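Local coordinates for protein alpha-galactosidase 1 (Saccharomyces cerevisiae, PDB 3LRK) that hydrolyses terminal, non-reducing alpha-D-galactose residues from alpha-D-galactosides, including galactose oligosaccharides, galactomannans and galactolipids, at residues Gly353-Ala358 / Glu375-Ser380; Thr390-Asp395 / Gly441-Ser446. The protein carries 1 engineered substitution. One frame throughout, in Å; residues are numbered along the deposited sequence.

Contact 1. Residues Gly353-Ala358 / Glu375-Ser380; sequences GDQVVA and EIFFDS
Val357 and Ile376 make the purely apolar half of this contact: their side chains cross at about a right angle, and the CG2 methyls meet at 3.7 Å. Ile376 CG2 serves two more neighbours. It lies 3.8 Å from Gln355 CG, and it rests above one face of the Phe377 ring, toward the rim. The other half is an amide meeting a ring. Gln355 leaves its strand with CG anti to the backbone N (chi1 -163°) and then bends at chi2 (76°), which brings the amide obliquely against the CE2 corner of the Phe377 ring; NE2 comes to 3.5 Å from CE2, and the two planes stand 53° apart. Gln355 CB touches the same ring atom, 3.7 Å from Phe377 CE2, so both ends of this side chain bear on the ring. The polar link between the segments is indirect: Ser347 OG, on the adjoining strand 342-349, hydrogen-bonds both Gln355 OE1 and Ile376 O. An alanine in place of Gln355 would keep CB against the ring but would probably open a gap beside Phe377 CE2 and Ile376 CG2 and leave Ser347 without its amide partner. The backbone turns sharply here. Helix 373-376 ends, Phe377 centres an inverse gamma turn, and a type I turn follows, closed by Ser380 N to Phe377 O at 3.0 Å. A short helix and its exit turn thus pack on an antiparallel sheet strand, inside the C-terminal beta-sandwich domain of a family 27 glycoside hydrolase.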
# COMPACT_ATOMS: atom_id res chain seq x y z
N GLY A 353 35.69 0.15 -19.75
CA GLY A 353 35.04 0.89 -20.83
C GLY A 353 34.16 0.03 -21.73
O GLY A 353 33.45 0.56 -22.59
N ASP A 354 34.22 -1.29 -21.55
CA ASP A 354 33.37 -2.21 -22.30
C ASP A 354 31.91 -2.12 -21.81
O ASP A 354 31.62 -1.43 -20.84
CB ASP A 354 33.90 -3.65 -22.18
CG ASP A 354 35.30 -3.83 -22.77
OD1 ASP A 354 35.81 -2.93 -23.48
OD2 ASP A 354 35.90 -4.90 -22.53
N GLN A 355 31.01 -2.80 -22.51
CA GLN A 355 29.58 -2.86 -22.14
C GLN A 355 29.14 -4.32 -22.13
O GLN A 355 29.53 -5.08 -23.01
CB GLN A 355 28.75 -2.07 -23.17
CG GLN A 355 27.31 -1.70 -22.71
CD GLN A 355 27.26 -0.54 -21.71
OE1 GLN A 355 26.20 -0.22 -21.16
NE2 GLN A 355 28.40 0.10 -21.47
N VAL A 356 28.34 -4.71 -21.13
CA VAL A 356 27.72 -6.04 -21.12
C VAL A 356 26.30 -5.90 -21.63
O VAL A 356 25.56 -5.02 -21.18
CB VAL A 356 27.55 -6.70 -19.72
CG1 VAL A 356 27.68 -8.23 -19.81
CG2 VAL A 356 28.50 -6.15 -18.72
N VAL A 357 25.93 -6.78 -22.55
CA VAL A 357 24.59 -6.77 -23.13
C VAL A 357 23.97 -8.16 -22.96
O VAL A 357 24.64 -9.17 -23.17
CB VAL A 357 24.63 -6.35 -24.62
CG1 VAL A 357 23.22 -6.25 -25.20
CG2 VAL A 357 25.33 -5.01 -24.77
N ALA A 358 22.71 -8.19 -22.54
CA ALA A 358 21.97 -9.45 -22.43
C ALA A 358 20.70 -9.37 -23.27
O ALA A 358 19.90 -8.44 -23.11
CB ALA A 358 21.63 -9.77 -20.97
N GLU A 375 20.02 1.62 -28.25
CA GLU A 375 19.40 0.88 -27.13
C GLU A 375 20.43 0.39 -26.12
O GLU A 375 20.22 0.51 -24.91
CB GLU A 375 18.60 -0.31 -27.63
CG GLU A 375 17.34 0.03 -28.40
CD GLU A 375 16.41 -1.17 -28.52
OE1 GLU A 375 16.90 -2.32 -28.57
OE2 GLU A 375 15.18 -0.95 -28.56
N ILE A 376 21.53 -0.19 -26.62
CA ILE A 376 22.62 -0.66 -25.78
C ILE A 376 23.19 0.48 -24.92
O ILE A 376 23.32 0.34 -23.70
CB ILE A 376 23.76 -1.31 -26.61
CG1 ILE A 376 23.28 -2.64 -27.21
CG2 ILE A 376 25.01 -1.49 -25.77
CD1 ILE A 376 24.14 -3.15 -28.37
N PHE A 377 23.50 1.60 -25.56
CA PHE A 377 24.05 2.75 -24.86
C PHE A 377 22.92 3.74 -24.57
O PHE A 377 22.89 4.88 -25.07
CB PHE A 377 25.23 3.34 -25.63
CG PHE A 377 26.38 2.38 -25.76
CD1 PHE A 377 26.59 1.67 -26.94
CD2 PHE A 377 27.25 2.18 -24.69
CE1 PHE A 377 27.65 0.77 -27.05
CE2 PHE A 377 28.32 1.28 -24.79
CZ PHE A 377 28.52 0.58 -25.97
N PHE A 378 22.03 3.25 -23.71
CA PHE A 378 20.73 3.85 -23.39
C PHE A 378 20.77 5.26 -22.80
O PHE A 378 19.79 6.00 -22.95
CB PHE A 378 19.95 2.90 -22.44
CG PHE A 378 20.74 2.46 -21.23
CD1 PHE A 378 20.76 3.24 -20.07
CD2 PHE A 378 21.48 1.28 -21.24
CE1 PHE A 378 21.50 2.85 -18.95
CE2 PHE A 378 22.22 0.88 -20.12
CZ PHE A 378 22.23 1.66 -18.98
N ASP A 379 21.85 5.64 -22.12
CA ASP A 379 21.99 7.00 -21.59
C ASP A 379 22.94 7.89 -22.41
O ASP A 379 23.36 8.95 -21.94
CB ASP A 379 22.40 7.00 -20.11
CG ASP A 379 21.30 6.46 -19.19
OD1 ASP A 379 20.13 6.37 -19.61
OD2 ASP A 379 21.63 6.14 -18.03
N SER A 380 23.27 7.45 -23.63
CA SER A 380 24.12 8.22 -24.54
C SER A 380 23.30 9.05 -25.51
O SER A 380 22.30 8.57 -26.07
CB SER A 380 25.07 7.30 -25.31
OG SER A 380 25.97 6.64 -24.43

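Contact 2. Residues Thr390-Asp395 / Gly441-Ser446; sequences TWDIYD and GQKIGS
Gln442 O is gripped from strand 391-395 by two groups: Asp395 N donates a hydrogen bond of 2.8 Å, and Tyr394 CA lends a weaker CA-H...O contact at 3.3 Å. The pairing is antiparallel and is interrupted by a beta bulge, since Ile393 alone faces both Ile444 and Gly445 between the non-hydrogen-bonded pairs Asp392-Ser446 and Tyr394-Lys443. Ile393 spans the bulge with both of its backbone polar atoms. Ile393 O takes Ile444 N at 2.9 Å, arriving nearly along the C=O axis, while Ile393 N gives to Gly445 O from above that carbonyl's plane. At the far end, Gln442 N returns a longer bond, 3.3 Å, to Asp395 O. Gly441 leads into the strand with positive phi, and a CB there would collide with Asp395 O. This is the edge of the six-stranded sheet in the C-terminal domain: strand 442-447 is outermost within the chain, and strand 461-469 flanks 391-395 on its other side. Ile393 CG2 meets Ile444 CG1 at 3.8 Å, and the Ile393 side chain also packs on Tyr465 and Leu467 of strand 461-469. On the other face of the sheet, Lys443 runs fully extended, CG anti to the backbone N (chi1 -175°), until NZ reaches Asp392 OD2 at 3.4 Å, a salt bridge whose hydrogen bond is weak. The root of that lysine covers an aromatic ring: Lys443 CB stands 3.9 Å from the centroid of the Tyr394 ring, a CH-pi contact 19° off the normal, while Gly441 O lies at the ring's edge, in its plane.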
# COMPACT_ATOMS: atom_id res chain seq x y z
N THR A 390 32.30 2.08 -33.66
CA THR A 390 32.04 0.67 -33.97
C THR A 390 32.51 -0.19 -32.80
O THR A 390 33.57 0.06 -32.22
CB THR A 390 32.70 0.26 -35.32
OG1 THR A 390 32.09 1.00 -36.38
CG2 THR A 390 32.54 -1.23 -35.60
N TRP A 391 31.69 -1.18 -32.43
CA TRP A 391 31.97 -2.03 -31.28
C TRP A 391 32.09 -3.49 -31.68
O TRP A 391 31.25 -3.99 -32.42
CB TRP A 391 30.87 -1.89 -30.22
CG TRP A 391 30.82 -0.52 -29.61
CD1 TRP A 391 30.31 0.62 -30.18
CD2 TRP A 391 31.34 -0.13 -28.33
NE1 TRP A 391 30.47 1.69 -29.33
CE2 TRP A 391 31.09 1.26 -28.18
CE3 TRP A 391 31.97 -0.81 -27.28
CZ2 TRP A 391 31.46 1.97 -27.04
CZ3 TRP A 391 32.34 -0.10 -26.14
CH2 TRP A 391 32.08 1.28 -26.03
N ASP A 392 33.14 -4.14 -31.20
CA ASP A 392 33.32 -5.58 -31.40
C ASP A 392 32.45 -6.35 -30.43
O ASP A 392 32.42 -6.05 -29.23
CB ASP A 392 34.79 -5.97 -31.22
CG ASP A 392 35.66 -5.53 -32.40
OD1 ASP A 392 35.11 -5.24 -33.48
OD2 ASP A 392 36.90 -5.47 -32.23
N ILE A 393 31.73 -7.33 -30.96
CA ILE A 393 30.85 -8.18 -30.16
C ILE A 393 31.60 -9.43 -29.74
O ILE A 393 32.16 -10.14 -30.59
CB ILE A 393 29.57 -8.59 -30.94
CG1 ILE A 393 28.86 -7.35 -31.51
CG2 ILE A 393 28.62 -9.41 -30.05
CD1 ILE A 393 27.80 -7.67 -32.55
N TYR A 394 31.63 -9.70 -28.44
CA TYR A 394 32.19 -10.94 -27.92
C TYR A 394 31.08 -11.79 -27.29
O TYR A 394 30.28 -11.29 -26.50
CB TYR A 394 33.27 -10.64 -26.88
CG TYR A 394 34.57 -10.12 -27.45
CD1 TYR A 394 34.68 -8.81 -27.90
CD2 TYR A 394 35.69 -10.94 -27.53
CE1 TYR A 394 35.88 -8.32 -28.41
CE2 TYR A 394 36.90 -10.47 -28.04
CZ TYR A 394 36.98 -9.16 -28.48
OH TYR A 394 38.16 -8.68 -29.00
N ASP A 395 31.05 -13.07 -27.65
CA ASP A 395 30.13 -14.05 -27.07
C ASP A 395 30.75 -14.56 -25.78
O ASP A 395 31.74 -15.29 -25.80
CB ASP A 395 29.87 -15.20 -28.05
CG ASP A 395 28.86 -16.24 -27.53
OD1 ASP A 395 28.49 -16.21 -26.33
OD2 ASP A 395 28.43 -17.10 -28.33
N GLY A 441 35.63 -14.26 -23.87
CA GLY A 441 34.93 -15.12 -24.82
C GLY A 441 35.52 -14.93 -26.21
O GLY A 441 36.70 -14.60 -26.35
N GLN A 442 34.69 -15.10 -27.23
CA GLN A 442 35.13 -15.05 -28.61
C GLN A 442 34.45 -13.91 -29.38
O GLN A 442 33.23 -13.76 -29.32
CB GLN A 442 34.85 -16.38 -29.30
CG GLN A 442 35.43 -16.53 -30.70
CD GLN A 442 36.72 -17.34 -30.73
OE1 GLN A 442 37.42 -17.50 -29.72
NE2 GLN A 442 37.06 -17.85 -31.91
N LYS A 443 35.26 -13.13 -30.09
CA LYS A 443 34.75 -12.12 -31.01
C LYS A 443 33.99 -12.80 -32.15
O LYS A 443 34.52 -13.72 -32.80
CB LYS A 443 35.89 -11.25 -31.55
CG LYS A 443 35.41 -10.09 -32.44
CD LYS A 443 36.57 -9.28 -32.95
CE LYS A 443 36.22 -8.59 -34.25
NZ LYS A 443 37.35 -7.73 -34.71
N ILE A 444 32.76 -12.37 -32.38
CA ILE A 444 31.86 -12.99 -33.36
C ILE A 444 31.42 -12.01 -34.43
O ILE A 444 30.70 -12.38 -35.36
CB ILE A 444 30.61 -13.61 -32.68
CG1 ILE A 444 29.81 -12.54 -31.90
CG2 ILE A 444 31.00 -14.80 -31.79
CD1 ILE A 444 28.36 -12.89 -31.67
N GLY A 445 31.84 -10.76 -34.30
CA GLY A 445 31.44 -9.71 -35.22
C GLY A 445 31.61 -8.33 -34.63
O GLY A 445 32.36 -8.12 -33.67
N SER A 446 30.91 -7.37 -35.22
CA SER A 446 31.01 -5.99 -34.81
C SER A 446 29.69 -5.27 -35.07
O SER A 446 28.93 -5.68 -35.95
CB SER A 446 32.15 -5.29 -35.54
OG SER A 446 31.85 -5.15 -36.91

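In the fold
Trp391 joins the two contacts: its CZ2 lies 3.4 Å from Phe377 CZ, with the ring planes at about 35°, and its CH2 sits 3.8 Å from Gly353 O. The contact centres are about 14 Å apart. Both reach one antiparallel sheet, in which strand 461-469 runs between 355-361 and 391-395, and Leu467 of that strand touches Ile376 of contact 1 and Ile393 of contact 2. Contact 1 is the buried one, yet Phe378 at its margin packs on Arg220 of a second subunit and lies about 10 Å, side chain to side chain, from Gln251, a substrate-binding residue. Contact 2 is partly buried and lies away from the catalytic and substrate-binding sites.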